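PDB 3HP4: GDSL-esterase from Pseudoalteromonas sp., which hydrolyses esters as an SGNH-type serine esterase of a cold-adapted bacterium and may also act on lysophospholipids. Local coordinates for residues L27-Y32 with D38-N43; L146-A149 with D153-Q156. One frame throughout, in Å; residues are numbered along the deposited sequence.

Contact 1. Residues L27-Y32 with D38-N43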
loop_
_atom_site.group_PDB
_atom_site.type_symbol
_atom_site.label_atom_id
_atom_site.label_comp_id
_atom_site.label_asym_id
_atom_site.label_seq_id
_atom_site.Cartn_x
_atom_site.Cartn_y
_atom_site.Cartn_z
ATOM N N LEU A 27 6.000 12.816 -4.826
ATOM C CA LEU A 27 5.347 14.099 -4.509
ATOM C C LEU A 27 5.157 14.252 -2.998
ATOM O O LEU A 27 5.244 15.368 -2.447
ATOM C CB LEU A 27 3.991 14.180 -5.196
ATOM C CG LEU A 27 3.985 14.153 -6.719
ATOM C CD1 LEU A 27 2.550 14.277 -7.226
ATOM C CD2 LEU A 27 4.826 15.271 -7.343
ATOM N N LEU A 28 4.874 13.152 -2.307
ATOM C CA LEU A 28 4.733 13.213 -0.870
ATOM C C LEU A 28 6.073 13.521 -0.191
ATOM O O LEU A 28 6.145 14.344 0.736
ATOM C CB LEU A 28 4.129 11.915 -0.336
ATOM C CG LEU A 28 3.871 11.896 1.200
ATOM C CD1 LEU A 28 3.079 13.123 1.693
ATOM C CD2 LEU A 28 3.144 10.637 1.583
ATOM N N GLN A 29 7.175 12.927 -0.668
ATOM C CA GLN A 29 8.459 13.302 -0.103
ATOM C C GLN A 29 8.733 14.791 -0.359
ATOM O O GLN A 29 9.291 15.451 0.485
ATOM C CB GLN A 29 9.568 12.477 -0.714
ATOM C CG GLN A 29 10.898 12.666 0.087
ATOM C CD GLN A 29 10.795 12.171 1.506
ATOM O OE1 GLN A 29 10.525 11.006 1.690
ATOM N NE2 GLN A 29 10.936 12.996 2.494
ATOM N N ASP A 30 8.359 15.314 -1.525
ATOM C CA ASP A 30 8.577 16.748 -1.807
ATOM C C ASP A 30 7.842 17.563 -0.758
ATOM O O ASP A 30 8.334 18.587 -0.282
ATOM C CB ASP A 30 8.054 17.150 -3.192
ATOM C CG ASP A 30 8.820 16.529 -4.349
ATOM O OD1 ASP A 30 9.983 16.091 -4.186
ATOM O OD2 ASP A 30 8.265 16.546 -5.477
ATOM N N LYS A 31 6.624 17.152 -0.417
ATOM C CA LYS A 31 5.808 17.863 0.572
ATOM C C LYS A 31 6.464 17.819 1.932
ATOM O O LYS A 31 6.620 18.842 2.603
ATOM C CB LYS A 31 4.376 17.308 0.623
ATOM C CG LYS A 31 3.469 17.942 1.665
ATOM C CD LYS A 31 2.060 17.363 1.555
ATOM C CE LYS A 31 1.100 17.965 2.594
ATOM N NZ LYS A 31 0.833 19.404 2.312
ATOM N N TYR A 32 6.928 16.652 2.346
ATOM C CA TYR A 32 7.659 16.532 3.600
ATOM C C TYR A 32 8.889 17.450 3.609
ATOM O O TYR A 32 9.153 18.094 4.633
ATOM C CB TYR A 32 8.093 15.081 3.850
ATOM C CG TYR A 32 6.943 14.134 4.193
ATOM C CD1 TYR A 32 5.872 14.542 5.012
ATOM C CD2 TYR A 32 6.959 12.853 3.738
ATOM C CE1 TYR A 32 4.847 13.647 5.340
ATOM C CE2 TYR A 32 5.917 11.963 4.072
ATOM C CZ TYR A 32 4.911 12.371 4.884
ATOM O OH TYR A 32 3.911 11.448 5.178
ATOM N N ASP A 38 10.461 15.085 9.422
ATOM C CA ASP A 38 11.536 14.091 9.428
ATOM C C ASP A 38 11.124 12.800 8.752
ATOM O O ASP A 38 11.862 11.819 8.836
ATOM C CB ASP A 38 12.000 13.837 10.855
ATOM C CG ASP A 38 10.947 13.208 11.729
ATOM O OD1 ASP A 38 9.796 12.904 11.420
ATOM O OD2 ASP A 38 11.366 12.942 12.909
ATOM N N ILE A 39 9.993 12.735 8.099
ATOM C CA ILE A 39 9.582 11.460 7.501
ATOM C C ILE A 39 10.365 11.241 6.208
ATOM O O ILE A 39 10.506 12.112 5.359
ATOM C CB ILE A 39 8.080 11.501 7.208
ATOM C CG1 ILE A 39 7.323 11.620 8.544
ATOM C CG2 ILE A 39 7.641 10.208 6.503
ATOM C CD1 ILE A 39 5.796 11.921 8.403
ATOM N N VAL A 40 10.881 10.010 6.054
ATOM C CA VAL A 40 11.555 9.600 4.805
ATOM C C VAL A 40 10.834 8.381 4.284
ATOM O O VAL A 40 10.699 7.384 4.984
ATOM C CB VAL A 40 13.019 9.299 5.077
ATOM C CG1 VAL A 40 13.647 8.739 3.804
ATOM C CG2 VAL A 40 13.732 10.563 5.537
ATOM N N LEU A 41 10.400 8.447 3.044
ATOM C CA LEU A 41 9.756 7.304 2.370
ATOM C C LEU A 41 10.757 6.537 1.541
ATOM O O LEU A 41 11.554 7.138 0.823
ATOM C CB LEU A 41 8.637 7.804 1.459
ATOM C CG LEU A 41 7.622 8.719 2.166
ATOM C CD1 LEU A 41 6.554 9.112 1.122
ATOM C CD2 LEU A 41 6.973 8.051 3.324
ATOM N N ILE A 42 10.730 5.217 1.651
ATOM C CA ILE A 42 11.565 4.357 0.783
ATOM C C ILE A 42 10.595 3.561 -0.042
ATOM O O ILE A 42 9.845 2.732 0.494
ATOM C CB ILE A 42 12.473 3.417 1.606
ATOM C CG1 ILE A 42 13.377 4.205 2.558
ATOM C CG2 ILE A 42 13.255 2.486 0.643
ATOM C CD1 ILE A 42 14.143 3.250 3.538
ATOM N N ASN A 43 10.550 3.790 -1.329
ATOM C CA ASN A 43 9.585 3.101 -2.174
ATOM C C ASN A 43 10.140 1.748 -2.635
ATOM O O ASN A 43 11.144 1.692 -3.320
ATOM C CB ASN A 43 9.229 3.952 -3.384
ATOM C CG ASN A 43 7.901 3.522 -3.985
ATOM O OD1 ASN A 43 7.330 2.503 -3.553
ATOM N ND2 ASN A 43 7.395 4.270 -4.936
HETATM O O HOH W 1 11.786 9.541 -0.242
#
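The carboxamide of Q29 meets the strand backbone in its own plane, through both its oxygen and its nitrogen. OE1 accepts the backbone N-H of L41 (L41 N to Q29 OE1 2.9 Å), nearly straight at 173°. NE2 gives a hydrogen to the carbonyl of I39 (Q29 NE2 to I39 O 3.0 Å) and is also bonded to D33 OD1. A water donates to both Q29 OE1 and L41 O, so L41 is held at both its N-H and its carbonyl. A primary amide carries donor and acceptor side by side, which suits glutamine to serve this strand as a neighbouring backbone would, on the edge not paired to strand 3-9; the chain bends at chi2 (63°) to bring it there. A leucine here would probably leave L41 N and I39 O without these partners.

Apolar packing lies beside this. The flat Y32 ring offers two faces to aliphatic groups: L28 CD1 sits over one, toward the rim, and I39 CB over the centre of the other, a CH-pi contact 3.9 Å from CB to the centroid. Branched I39 spreads CB, CG2 and CD1 across the ring. L28 CD2 touches L41 CD1 at 3.8 Å.

Segment 27-32 runs nearly antiparallel (164°) to strand 39-43. Strand 3-9, helix 24-34 and the adjacent parallel strand 39-43 form a beta-alpha-beta crossover, this contact being its helix-to-strand return; helix 166-183 packs against L28, Y32 and I39.

Contact 2. Residues L146-A149 with D153-Q156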
loop_
_atom_site.group_PDB
_atom_site.type_symbol
_atom_site.label_atom_id
_atom_site.label_comp_id
_atom_site.label_asym_id
_atom_site.label_seq_id
_atom_site.Cartn_x
_atom_site.Cartn_y
_atom_site.Cartn_z
ATOM N N LEU A 146 -10.387 4.790 -3.386
ATOM C CA LEU A 146 -11.845 4.900 -3.325
ATOM C C LEU A 146 -12.417 6.181 -3.902
ATOM O O LEU A 146 -13.448 6.181 -4.535
ATOM C CB LEU A 146 -12.313 4.731 -1.870
ATOM C CG LEU A 146 -12.153 3.287 -1.345
ATOM C CD1 LEU A 146 -12.292 3.288 0.221
ATOM C CD2 LEU A 146 -13.094 2.348 -1.981
ATOM N N ASP A 147 -11.724 7.276 -3.650
ATOM C CA ASP A 147 -12.150 8.599 -4.107
ATOM C C ASP A 147 -11.519 8.986 -5.424
ATOM O O ASP A 147 -11.662 10.157 -5.854
ATOM C CB ASP A 147 -11.768 9.658 -3.062
ATOM C CG ASP A 147 -12.517 9.491 -1.769
ATOM O OD1 ASP A 147 -13.446 8.662 -1.715
ATOM O OD2 ASP A 147 -12.153 10.175 -0.789
ATOM N N ILE A 148 -10.788 8.068 -6.070
ATOM C CA ILE A 148 -10.073 8.342 -7.311
ATOM C C ILE A 148 -10.715 7.560 -8.450
ATOM O O ILE A 148 -10.998 8.150 -9.542
ATOM C CB ILE A 148 -8.593 7.879 -7.185
ATOM C CG1 ILE A 148 -7.862 8.634 -6.062
ATOM C CG2 ILE A 148 -7.862 8.066 -8.540
ATOM C CD1 ILE A 148 -7.653 10.093 -6.335
ATOM N N ALA A 149 -10.998 6.269 -8.242
ATOM C CA ALA A 149 -11.354 5.357 -9.350
ATOM C C ALA A 149 -12.639 5.672 -10.089
ATOM O O ALA A 149 -12.740 5.323 -11.266
ATOM C CB ALA A 149 -11.370 3.908 -8.894
ATOM N N ASP A 153 -11.293 11.434 -15.296
ATOM C CA ASP A 153 -10.167 12.336 -15.570
ATOM C C ASP A 153 -8.958 12.004 -14.687
ATOM O O ASP A 153 -7.907 12.601 -14.857
ATOM C CB ASP A 153 -10.560 13.814 -15.370
ATOM C CG ASP A 153 -11.015 14.106 -13.951
ATOM O OD1 ASP A 153 -11.974 13.438 -13.486
ATOM O OD2 ASP A 153 -10.424 14.996 -13.285
ATOM N N LEU A 154 -9.100 11.081 -13.718
ATOM C CA LEU A 154 -8.010 10.731 -12.799
ATOM C C LEU A 154 -7.485 9.333 -13.118
ATOM O O LEU A 154 -6.594 8.852 -12.409
ATOM C CB LEU A 154 -8.508 10.754 -11.361
ATOM C CG LEU A 154 -9.062 12.091 -10.912
ATOM C CD1 LEU A 154 -9.431 11.912 -9.430
ATOM C CD2 LEU A 154 -8.041 13.218 -11.119
ATOM N N MET A 155 -8.030 8.658 -14.122
ATOM C CA MET A 155 -7.668 7.279 -14.447
ATOM C C MET A 155 -7.073 7.162 -15.832
ATOM O O MET A 155 -7.450 7.917 -16.718
ATOM C CB MET A 155 -8.893 6.369 -14.330
ATOM C CG MET A 155 -9.436 6.272 -12.934
ATOM S SD MET A 155 -8.291 5.605 -11.661
ATOM C CE MET A 155 -8.453 3.840 -11.997
ATOM N N GLN A 156 -6.150 6.230 -16.030
ATOM C CA GLN A 156 -5.552 6.004 -17.338
ATOM C C GLN A 156 -6.555 5.315 -18.257
ATOM O O GLN A 156 -7.532 4.735 -17.810
ATOM C CB GLN A 156 -4.274 5.171 -17.197
ATOM C CG GLN A 156 -3.170 5.932 -16.493
ATOM C CD GLN A 156 -1.891 5.133 -16.357
ATOM O OE1 GLN A 156 -1.733 4.079 -16.975
ATOM N NE2 GLN A 156 -0.968 5.632 -15.546
#
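I148 CG2 is the methyl on which two residues of the other segment converge: L154 CB stands 3.9 Å from I148 CG2, and the sulfur of M155 lies 4.0 Å from that same I148 CG2. The branched isoleucine suits this place because its second arm also works: I148 CD1 meets L154 CD1 at 4.0 Å, so both limbs face the leucine, whose side chain crosses that of I148 at about a right angle. M155 turns at chi2 (-60°) and chi3 (-80°), a folded course that an unbranched, flexible thioether takes readily. A149 turns its CB away, so the methionine meets its backbone, M155 SD lying 3.8 Å from A149 CA, with only CE near the methyl. No hydrogen bond joins the two segments.

In the next shell, L154 shares a backbone hydrogen bond with N163, whose ND2 also binds D153 O, and D153 OD2 forms a salt bridge with K165. D147 O accepts K151 NZ. Apolar packing continues from M155 onto M145.

Both segments belong to the long connection between strand 139-141 and helix 166-183. This loop leads on to a D-x-x-H sequence, which in SGNH hydrolases supplies the acid and base of the catalytic triad and probably does so here. I148 packs on A166 and L169 of the helix, and L154 also touches L169, so the two sides of the connection are packed against the helix that follows.

In the fold
Contact 1 comes first along the chain and closes before contact 2 opens; their centres are 22 Å apart and their nearest atoms about 11 Å, so they do not touch. Contact 1 includes edge strand 39-43 of the parallel five-stranded sheet; contact 2 lies in the connection that follows the other outermost strand, 139-141. What they share is helix 166-183: contact 2 packs on its start, at A166 and L169, while contact 1 meets it mainly further along, at Y175, I178 and L182, so one helix spans both. This C-terminal helix thus links an early helix-strand unit with a late loop in the alpha/beta sandwich of the SGNH hydrolase family.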